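Local coordinates for protein beta-glucuronidase (uncultured Clostridium sp., PDB 6U7J) that probably hydrolyses beta-D-glucuronides as a family 2 glycoside hydrolase of gut bacteria, in a group of enzymes that reactivates estrogens, at residues E17-K22 with D274-P279; K90-V95 with L190-K195; V95-S100 with P123-V128. One frame throughout, in Å; residues are numbered along the deposited sequence.

Contact 1 of 3, residues E17-K22 with D274-P279; sequences EARQIK and DHYTLP. Unlike the reference sequence in segment 17-22: Ile21 (reference Met).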
loop_
_atom_site.group_PDB
_atom_site.type_symbol
_atom_site.label_atom_id
_atom_site.label_comp_id
_atom_site.label_asym_id
_atom_site.label_seq_id
_atom_site.Cartn_x
_atom_site.Cartn_y
_atom_site.Cartn_z
ATOM N N GLU B 17 -21.658 -40.773 25.787
ATOM C CA GLU B 17 -21.501 -41.571 27.006
ATOM C C GLU B 17 -20.561 -42.753 26.810
ATOM O O GLU B 17 -20.078 -43.313 27.803
ATOM C CB GLU B 17 -22.867 -42.075 27.481
ATOM C CG GLU B 17 -23.329 -43.329 26.766
ATOM C CD GLU B 17 -23.969 -43.042 25.424
ATOM O OE1 GLU B 17 -23.870 -41.881 24.935
ATOM O OE2 GLU B 17 -24.585 -43.988 24.861
ATOM N N ALA B 18 -20.287 -43.131 25.560
ATOM C CA ALA B 18 -19.556 -44.343 25.201
ATOM C C ALA B 18 -18.186 -44.086 24.600
ATOM O O ALA B 18 -17.263 -44.858 24.851
ATOM C CB ALA B 18 -20.370 -45.173 24.202
ATOM N N ARG B 19 -18.038 -43.042 23.788
ATOM C CA ARG B 19 -16.787 -42.739 23.107
ATOM C C ARG B 19 -16.253 -41.398 23.590
ATOM O O ARG B 19 -17.021 -40.510 23.988
ATOM C CB ARG B 19 -16.969 -42.700 21.585
ATOM C CG ARG B 19 -17.574 -43.943 20.950
ATOM C CD ARG B 19 -17.785 -43.748 19.457
ATOM N NE ARG B 19 -18.197 -44.971 18.761
ATOM C CZ ARG B 19 -17.864 -45.255 17.505
ATOM N NH1 ARG B 19 -17.103 -44.414 16.805
ATOM N NH2 ARG B 19 -18.287 -46.375 16.940
ATOM N N GLN B 20 -14.930 -41.257 23.561
ATOM C CA GLN B 20 -14.316 -40.011 23.987
ATOM C C GLN B 20 -13.129 -39.677 23.083
ATOM O O GLN B 20 -12.538 -40.571 22.468
ATOM C CB GLN B 20 -13.872 -40.053 25.453
ATOM C CG GLN B 20 -13.680 -38.665 26.037
ATOM C CD GLN B 20 -13.309 -38.673 27.506
ATOM O OE1 GLN B 20 -12.706 -39.632 28.026
ATOM N NE2 GLN B 20 -13.669 -37.591 28.194
ATOM N N ILE B 21 -12.816 -38.385 23.008
ATOM C CA ILE B 21 -11.790 -37.850 22.138
ATOM C C ILE B 21 -10.763 -37.109 22.991
ATOM O O ILE B 21 -11.130 -36.351 23.897
ATOM C CB ILE B 21 -12.365 -36.875 21.080
ATOM C CG1 ILE B 21 -13.381 -37.585 20.161
ATOM C CG2 ILE B 21 -11.246 -36.178 20.302
ATOM C CD1 ILE B 21 -14.245 -36.592 19.357
ATOM N N LYS B 22 -9.483 -37.302 22.682
ATOM C CA LYS B 22 -8.428 -36.519 23.272
ATOM C C LYS B 22 -7.637 -35.845 22.151
ATOM O O LYS B 22 -7.094 -36.516 21.269
ATOM C CB LYS B 22 -7.496 -37.374 24.122
ATOM C CG LYS B 22 -6.279 -36.629 24.531
ATOM C CD LYS B 22 -6.150 -36.612 26.026
ATOM C CE LYS B 22 -5.794 -37.999 26.540
ATOM N NZ LYS B 22 -4.805 -37.871 27.630
ATOM N N ASP B 274 -21.774 -49.457 22.667
ATOM C CA ASP B 274 -21.417 -48.372 21.762
ATOM C C ASP B 274 -22.604 -47.454 21.473
ATOM O O ASP B 274 -23.767 -47.799 21.689
ATOM C CB ASP B 274 -20.876 -48.928 20.441
ATOM C CG ASP B 274 -20.090 -47.889 19.654
ATOM O OD1 ASP B 274 -19.837 -46.806 20.231
ATOM O OD2 ASP B 274 -19.729 -48.149 18.477
ATOM N N HIS B 275 -22.289 -46.273 20.946
ATOM C CA HIS B 275 -23.283 -45.276 20.567
ATOM C C HIS B 275 -22.652 -44.369 19.512
ATOM O O HIS B 275 -21.478 -43.997 19.632
ATOM C CB HIS B 275 -23.749 -44.476 21.799
ATOM C CG HIS B 275 -24.762 -43.411 21.505
ATOM N ND1 HIS B 275 -24.970 -42.336 22.345
ATOM C CD2 HIS B 275 -25.634 -43.259 20.478
ATOM C CE1 HIS B 275 -25.930 -41.570 21.849
ATOM N NE2 HIS B 275 -26.342 -42.102 20.712
ATOM N N TYR B 276 -23.416 -44.051 18.465
ATOM C CA TYR B 276 -22.954 -43.138 17.423
ATOM C C TYR B 276 -24.143 -42.389 16.844
ATOM O O TYR B 276 -25.172 -43.000 16.548
ATOM C CB TYR B 276 -22.220 -43.857 16.282
ATOM C CG TYR B 276 -21.399 -42.890 15.437
ATOM C CD1 TYR B 276 -21.986 -42.159 14.405
ATOM C CD2 TYR B 276 -20.041 -42.675 15.702
ATOM C CE1 TYR B 276 -21.243 -41.254 13.637
ATOM C CE2 TYR B 276 -19.288 -41.765 14.940
ATOM C CZ TYR B 276 -19.897 -41.067 13.911
ATOM O OH TYR B 276 -19.175 -40.180 13.150
ATOM N N THR B 277 -23.978 -41.078 16.650
ATOM C CA THR B 277 -25.022 -40.190 16.135
ATOM C C THR B 277 -24.507 -39.442 14.908
ATOM O O THR B 277 -23.648 -38.556 15.023
ATOM C CB THR B 277 -25.471 -39.203 17.210
ATOM O OG1 THR B 277 -25.861 -39.927 18.378
ATOM C CG2 THR B 277 -26.636 -38.354 16.712
ATOM N N LEU B 278 -25.049 -39.779 13.738
ATOM C CA LEU B 278 -24.626 -39.207 12.466
ATOM C C LEU B 278 -25.654 -38.201 11.969
ATOM O O LEU B 278 -26.804 -38.590 11.709
ATOM C CB LEU B 278 -24.432 -40.316 11.431
ATOM C CG LEU B 278 -24.046 -39.850 10.029
ATOM C CD1 LEU B 278 -22.565 -39.447 9.974
ATOM C CD2 LEU B 278 -24.338 -40.937 9.021
ATOM N N PRO B 279 -25.307 -36.918 11.821
ATOM C CA PRO B 279 -26.211 -35.993 11.126
ATOM C C PRO B 279 -26.286 -36.338 9.650
ATOM O O PRO B 279 -25.339 -36.870 9.071
ATOM C CB PRO B 279 -25.564 -34.618 11.338
ATOM C CG PRO B 279 -24.490 -34.833 12.413
ATOM C CD PRO B 279 -24.080 -36.255 12.299
#

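Contact 2 of 3, residues K90-V95 with L190-K195; sequences KDQRLV and LYCTPK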
loop_
_atom_site.group_PDB
_atom_site.type_symbol
_atom_site.label_atom_id
_atom_site.label_comp_id
_atom_site.label_asym_id
_atom_site.label_seq_id
_atom_site.Cartn_x
_atom_site.Cartn_y
_atom_site.Cartn_z
ATOM N N LYS B 90 -8.721 -48.056 30.385
ATOM C CA LYS B 90 -8.107 -49.374 30.538
ATOM C C LYS B 90 -8.498 -50.413 29.491
ATOM O O LYS B 90 -7.625 -50.979 28.820
ATOM C CB LYS B 90 -8.446 -49.918 31.932
ATOM C CG LYS B 90 -7.703 -51.185 32.303
ATOM C CD LYS B 90 -7.895 -51.515 33.772
ATOM C CE LYS B 90 -9.229 -52.214 34.002
ATOM N NZ LYS B 90 -9.919 -51.723 35.228
ATOM N N ASP B 91 -9.797 -50.687 29.345
ATOM C CA ASP B 91 -10.266 -51.764 28.481
ATOM C C ASP B 91 -10.941 -51.255 27.211
ATOM O O ASP B 91 -11.760 -51.971 26.622
ATOM C CB ASP B 91 -11.224 -52.671 29.256
ATOM C CG ASP B 91 -10.515 -53.487 30.309
ATOM O OD1 ASP B 91 -9.565 -54.213 29.948
ATOM O OD2 ASP B 91 -10.891 -53.389 31.495
ATOM N N GLN B 92 -10.621 -50.042 26.770
ATOM C CA GLN B 92 -11.283 -49.518 25.587
ATOM C C GLN B 92 -10.443 -49.769 24.336
ATOM O O GLN B 92 -9.243 -50.037 24.399
ATOM C CB GLN B 92 -11.575 -48.026 25.756
ATOM C CG GLN B 92 -12.323 -47.674 27.035
ATOM C CD GLN B 92 -13.551 -48.545 27.256
ATOM O OE1 GLN B 92 -13.630 -49.295 28.235
ATOM N NE2 GLN B 92 -14.515 -48.452 26.349
ATOM N N ARG B 93 -11.107 -49.724 23.189
ATOM C CA ARG B 93 -10.393 -49.615 21.926
ATOM C C ARG B 93 -9.758 -48.228 21.834
ATOM O O ARG B 93 -10.409 -47.222 22.131
ATOM C CB ARG B 93 -11.352 -49.852 20.760
ATOM C CG ARG B 93 -10.677 -49.919 19.401
ATOM C CD ARG B 93 -11.666 -50.366 18.337
ATOM N NE ARG B 93 -11.335 -49.852 17.010
ATOM C CZ ARG B 93 -11.939 -48.814 16.432
ATOM N NH1 ARG B 93 -12.908 -48.165 17.066
ATOM N NH2 ARG B 93 -11.577 -48.424 15.213
ATOM N N LEU B 94 -8.477 -48.177 21.469
ATOM C CA LEU B 94 -7.716 -46.933 21.381
ATOM C C LEU B 94 -7.304 -46.701 19.937
ATOM O O LEU B 94 -6.678 -47.575 19.326
ATOM C CB LEU B 94 -6.471 -46.969 22.275
ATOM C CG LEU B 94 -6.656 -47.319 23.753
ATOM C CD1 LEU B 94 -5.338 -47.116 24.492
ATOM C CD2 LEU B 94 -7.762 -46.534 24.423
ATOM N N VAL B 95 -7.639 -45.526 19.401
ATOM C CA VAL B 95 -7.404 -45.200 17.996
ATOM C C VAL B 95 -6.703 -43.845 17.895
ATOM O O VAL B 95 -7.150 -42.856 18.489
ATOM C CB VAL B 95 -8.717 -45.187 17.187
ATOM C CG1 VAL B 95 -8.434 -44.897 15.710
ATOM C CG2 VAL B 95 -9.459 -46.520 17.344
ATOM N N LEU B 190 -6.478 -38.712 19.730
ATOM C CA LEU B 190 -6.561 -40.052 20.300
ATOM C C LEU B 190 -7.975 -40.227 20.844
ATOM O O LEU B 190 -8.428 -39.416 21.656
ATOM C CB LEU B 190 -5.530 -40.255 21.410
ATOM C CG LEU B 190 -5.543 -41.654 22.038
ATOM C CD1 LEU B 190 -4.841 -42.663 21.133
ATOM C CD2 LEU B 190 -4.899 -41.635 23.410
ATOM N N TYR B 191 -8.673 -41.269 20.396
ATOM C CA TYR B 191 -10.052 -41.452 20.814
ATOM C C TYR B 191 -10.317 -42.911 21.193
ATOM O O TYR B 191 -9.627 -43.819 20.736
ATOM C CB TYR B 191 -11.027 -40.978 19.731
ATOM C CG TYR B 191 -11.169 -41.815 18.471
ATOM C CD1 TYR B 191 -12.090 -42.873 18.407
ATOM C CD2 TYR B 191 -10.479 -41.485 17.315
ATOM C CE1 TYR B 191 -12.273 -43.609 17.240
ATOM C CE2 TYR B 191 -10.654 -42.211 16.136
ATOM C CZ TYR B 191 -11.559 -43.275 16.105
ATOM O OH TYR B 191 -11.744 -44.009 14.948
ATOM N N CYS B 192 -11.332 -43.125 22.038
ATOM C CA CYS B 192 -11.665 -44.456 22.510
ATOM C C CYS B 192 -13.087 -44.848 22.107
ATOM O O CYS B 192 -13.945 -43.991 21.853
ATOM C CB CYS B 192 -11.452 -44.593 24.053
ATOM S SG CYS B 192 -12.553 -43.678 25.140
ATOM N N THR B 193 -13.303 -46.155 21.959
ATOM C CA THR B 193 -14.607 -46.776 21.754
ATOM C C THR B 193 -14.657 -48.090 22.525
ATOM O O THR B 193 -13.615 -48.627 22.928
ATOM C CB THR B 193 -14.929 -47.078 20.278
ATOM O OG1 THR B 193 -14.185 -48.220 19.834
ATOM C CG2 THR B 193 -14.677 -45.877 19.337
ATOM N N PRO B 194 -15.858 -48.636 22.738
ATOM C CA PRO B 194 -15.962 -50.032 23.183
ATOM C C PRO B 194 -15.335 -50.971 22.160
ATOM O O PRO B 194 -15.203 -50.639 20.976
ATOM C CB PRO B 194 -17.475 -50.262 23.297
ATOM C CG PRO B 194 -18.058 -48.886 23.499
ATOM C CD PRO B 194 -17.178 -47.970 22.700
ATOM N N LYS B 195 -14.942 -52.166 22.630
ATOM C CA LYS B 195 -14.291 -53.120 21.736
ATOM C C LYS B 195 -15.251 -53.708 20.706
ATOM O O LYS B 195 -14.804 -54.169 19.649
ATOM C CB LYS B 195 -13.627 -54.235 22.540
ATOM C CG LYS B 195 -12.603 -53.727 23.530
ATOM C CD LYS B 195 -11.320 -54.537 23.495
ATOM C CE LYS B 195 -10.211 -53.825 24.284
ATOM N NZ LYS B 195 -9.123 -54.749 24.737
HETATM O O HOH W 1 -13.398 -46.333 15.228
#

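Contact 3 of 3, residues V95-S100 with P123-V128; sequences VLRFGS and PFEADV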
loop_
_atom_site.group_PDB
_atom_site.type_symbol
_atom_site.label_atom_id
_atom_site.label_comp_id
_atom_site.label_asym_id
_atom_site.label_seq_id
_atom_site.Cartn_x
_atom_site.Cartn_y
_atom_site.Cartn_z
ATOM N N VAL B 95 -7.639 -45.526 19.401
ATOM C CA VAL B 95 -7.404 -45.200 17.996
ATOM C C VAL B 95 -6.703 -43.845 17.895
ATOM O O VAL B 95 -7.150 -42.856 18.489
ATOM C CB VAL B 95 -8.717 -45.187 17.187
ATOM C CG1 VAL B 95 -8.434 -44.897 15.710
ATOM C CG2 VAL B 95 -9.459 -46.520 17.344
ATOM N N LEU B 96 -5.625 -43.796 17.114
ATOM C CA LEU B 96 -4.893 -42.564 16.841
ATOM C C LEU B 96 -5.299 -42.047 15.468
ATOM O O LEU B 96 -5.020 -42.692 14.452
ATOM C CB LEU B 96 -3.395 -42.821 16.883
ATOM C CG LEU B 96 -2.515 -41.590 16.927
ATOM C CD1 LEU B 96 -2.801 -40.825 18.229
ATOM C CD2 LEU B 96 -1.046 -42.025 16.835
ATOM N N ARG B 97 -5.933 -40.881 15.427
ATOM C CA ARG B 97 -6.396 -40.316 14.167
ATOM C C ARG B 97 -5.605 -39.070 13.791
ATOM O O ARG B 97 -5.446 -38.157 14.609
ATOM C CB ARG B 97 -7.876 -39.955 14.214
ATOM C CG ARG B 97 -8.243 -39.220 12.951
ATOM C CD ARG B 97 -9.677 -38.994 12.812
ATOM N NE ARG B 97 -10.390 -40.236 12.552
ATOM C CZ ARG B 97 -11.417 -40.314 11.720
ATOM N NH1 ARG B 97 -11.806 -39.216 11.062
ATOM N NH2 ARG B 97 -12.036 -41.474 11.548
ATOM N N PHE B 98 -5.150 -39.025 12.545
ATOM C CA PHE B 98 -4.625 -37.812 11.931
ATOM C C PHE B 98 -5.641 -37.311 10.914
ATOM O O PHE B 98 -6.049 -38.065 10.020
ATOM C CB PHE B 98 -3.281 -38.078 11.270
ATOM C CG PHE B 98 -2.185 -38.402 12.252
ATOM C CD1 PHE B 98 -2.009 -39.703 12.713
ATOM C CD2 PHE B 98 -1.339 -37.403 12.719
ATOM C CE1 PHE B 98 -1.011 -39.999 13.622
ATOM C CE2 PHE B 98 -0.326 -37.695 13.622
ATOM C CZ PHE B 98 -0.172 -38.990 14.083
ATOM N N GLY B 99 -6.050 -36.045 11.057
ATOM C CA GLY B 99 -6.936 -35.456 10.063
ATOM C C GLY B 99 -6.276 -35.385 8.704
ATOM O O GLY B 99 -6.922 -35.589 7.668
ATOM N N SER B 100 -4.972 -35.114 8.694
ATOM C CA SER B 100 -4.155 -35.155 7.493
ATOM C C SER B 100 -2.708 -34.860 7.871
ATOM O O SER B 100 -2.443 -34.178 8.863
ATOM C CB SER B 100 -4.648 -34.149 6.443
ATOM O OG SER B 100 -4.316 -32.833 6.825
ATOM N N PRO B 123 -7.838 -38.107 5.944
ATOM C CA PRO B 123 -7.429 -38.634 7.250
ATOM C C PRO B 123 -6.964 -40.081 7.186
ATOM O O PRO B 123 -7.214 -40.813 6.227
ATOM C CB PRO B 123 -8.705 -38.521 8.085
ATOM C CG PRO B 123 -9.807 -38.686 7.084
ATOM C CD PRO B 123 -9.303 -37.980 5.837
ATOM N N PHE B 124 -6.280 -40.488 8.251
ATOM C CA PHE B 124 -5.920 -41.884 8.454
ATOM C C PHE B 124 -5.830 -42.136 9.952
ATOM O O PHE B 124 -5.790 -41.201 10.758
ATOM C CB PHE B 124 -4.613 -42.252 7.738
ATOM C CG PHE B 124 -3.419 -41.420 8.155
ATOM C CD1 PHE B 124 -3.214 -40.148 7.620
ATOM C CD2 PHE B 124 -2.488 -41.921 9.051
ATOM C CE1 PHE B 124 -2.107 -39.386 7.986
ATOM C CE2 PHE B 124 -1.369 -41.165 9.428
ATOM C CZ PHE B 124 -1.181 -39.894 8.897
ATOM N N GLU B 125 -5.834 -43.413 10.332
ATOM C CA GLU B 125 -5.809 -43.722 11.750
ATOM C C GLU B 125 -5.097 -45.051 11.987
ATOM O O GLU B 125 -4.830 -45.822 11.061
ATOM C CB GLU B 125 -7.232 -43.713 12.348
ATOM C CG GLU B 125 -8.202 -44.669 11.708
ATOM C CD GLU B 125 -9.596 -44.624 12.341
ATOM O OE1 GLU B 125 -10.024 -43.566 12.861
ATOM O OE2 GLU B 125 -10.265 -45.669 12.325
ATOM N N ALA B 126 -4.768 -45.293 13.250
ATOM C CA ALA B 126 -4.089 -46.510 13.676
ATOM C C ALA B 126 -4.723 -46.973 14.975
ATOM O O ALA B 126 -4.886 -46.170 15.898
ATOM C CB ALA B 126 -2.587 -46.281 13.884
ATOM N N ASP B 127 -5.103 -48.249 15.034
ATOM C CA ASP B 127 -5.568 -48.849 16.278
ATOM C C ASP B 127 -4.348 -49.108 17.150
ATOM O O ASP B 127 -3.478 -49.892 16.771
ATOM C CB ASP B 127 -6.327 -50.148 15.975
ATOM C CG ASP B 127 -6.999 -50.751 17.208
ATOM O OD1 ASP B 127 -6.319 -50.991 18.223
ATOM O OD2 ASP B 127 -8.218 -51.005 17.164
ATOM N N VAL B 128 -4.253 -48.434 18.291
ATOM C CA VAL B 128 -3.115 -48.614 19.186
ATOM C C VAL B 128 -3.520 -49.315 20.481
ATOM O O VAL B 128 -2.814 -49.212 21.485
ATOM C CB VAL B 128 -2.425 -47.276 19.495
ATOM C CG1 VAL B 128 -1.888 -46.652 18.228
ATOM C CG2 VAL B 128 -3.393 -46.349 20.216
#

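Contact 1 of 3, residues E17-K22 with D274-P279
Arg19 grips Asp274 side-on in a bidentate salt bridge that ties the lead-in to strand 20-32, the first strand of the sugar-binding sheet, to an outer strand of the immunoglobulin-like second domain. Arg19 NE reaches Asp274 OD1 at 2.9 Å and Arg19 NH2 reaches Asp274 OD2 at 2.8 Å, both through syn lone pairs; guanidinium and carboxylate are nearly coplanar, 6° apart. Asp274 OD1 has a second donor, the backbone N of His275, which meets it from above the carboxylate plane at 2.6 Å. An extended chain from CG to NE carries the guanidinium to the acid, and CD2 of Tyr276 sits over one face of the guanidinium, 3.6 Å from NH1 of Arg19, with the two planes steeply inclined. The second polar link is a His-carboxylate hydrogen bond: ND1 of His275 donates to OE1 of Glu17 at 2.9 Å, almost straight (169°) and in the ring plane. CB of Ala18 packs 3.9 Å from N of His275. Further out, Asp268 takes the other ring nitrogen of His275, Tyr270 stacks on that ring, and the Tyr276 hydroxyl bonds to the backbone O of Phe12. Ile198 N bonds to Asp274 OD2 and Ile198 O to Arg19 NH2.

Contact 2 of 3, residues K90-V95 with L190-K195
Arg93 pairs with Thr193 and Val95 with Tyr191 as hydrogen-bonded pairs in the antiparallel sheet of the family 2 sugar-binding domain, with Leu94 and Cys192 forming the non-hydrogen-bonded pair between them. Four backbone bonds join the strands, from Arg93 N to Thr193 O (2.7 Å) and back, and from Val95 N to Tyr191 O and back. CA-H...O contacts add to these, the shorter running from Cys192 CA to Arg93 O at 3.1 Å.

Side-chain polar contacts gather on the face of Arg93, Val95, Tyr191 and Thr193. Arg93 runs alongside Thr193, and its NH1 donates in the guanidinium plane to Thr193 OG1 at 3.0 Å; that hydroxyl in turn donates a hydrogen bond to Pro194 O. Arg93 NH1 also donates to a water 2.6 Å away, which in turn donates to Tyr191 OH, while Glu125 is a further partner of the phenol. CG2 of Val95 lies over the centre of the Arg93 guanidinium, 3.5 Å above its plane.

Apolar packing centres on Val95, whose CB lies over the Tyr191 ring in a CH-pi contact, 3.8 Å from its centroid. Tyr191 CG stands between its own backbone N and carbonyl carbon (chi1 72°), which turns the ring's face to Val95.

Strand 188-193 is flanked here by strands 93-98 and 20-32; Leu94 and Leu190 face strand 76-85, and Leu88 of the second subunit packs on Gln92 and Cys192.

Contact 3 of 3, residues V95-S100 with P123-V128
Leu96 with Ala126 and Phe98 with Phe124 are the hydrogen-bonded pairs of two antiparallel strands, and each pair satisfies both its amides and its carbonyls across the gap. Leu96 N reaches Ala126 O at 2.8 Å in a nearly straight bond (175°), and Ala126 N returns to Leu96 O; Phe98 N to Phe124 O and Phe124 N to Phe98 O repeat the exchange. CA-H...O contacts bring these carbonyls further neighbours, including Glu125 CA, 3.0 Å from Leu96 O.

Among side chains, OE1 of Glu125 gathers the donors. Its main partner is the Tyr191 hydroxyl. Arg97 NH2 reaches Glu125 OE1 at 3.2 Å, forming a salt bridge from above the carboxylate plane, and Arg97 NE adds a weak bond to it at 3.4 Å. OE1 takes both nitrogens with the guanidinium and carboxylate planes 69° apart, unlike a coplanar two-oxygen pairing. A bend at chi3 (-70°) turns the guanidinium toward the acid. Asp127 OD1 bonds to Thr129 OG1.

On the side of Phe98 and Phe124 the contact is apolar: Phe98 CB sits over the Phe124 ring, 3.9 Å from its centroid, and the ring planes are almost parallel but displaced so far that they hardly overlap. His117 stacks on Phe124, and Ile107 of strand 104-109 touches both phenylalanines. Side chains packed on one sheet face are typical of the interior of the jelly-roll-like beta sandwich of the family 2 sugar-binding domain.

Strands 20-32, 188-193, 93-98 and 124-127 are successive neighbours in one sheet, and contact 1 joins it to the next domain. Contacts 1 and 2, with centres about 11 Å apart, meet where strand 20-32 pairs with 188-193: Lys22 N lies 2.6 Å from Leu190 O, and Gln20 O lies 2.9 Å from Cys192 N. Contacts 2 and 3 share Val95 on strand 93-98; their side chains join where Tyr191 OH lies 2.7 Å from Glu125 OE1. Contacts 1 and 3 do not touch, their nearest atoms being about 7 Å apart. A bound calcium ion comes within about 4 Å of Gly99 in contact 3, but stays about 11 Å from the Tyr191 side chain and 12 Å from that of Tyr276.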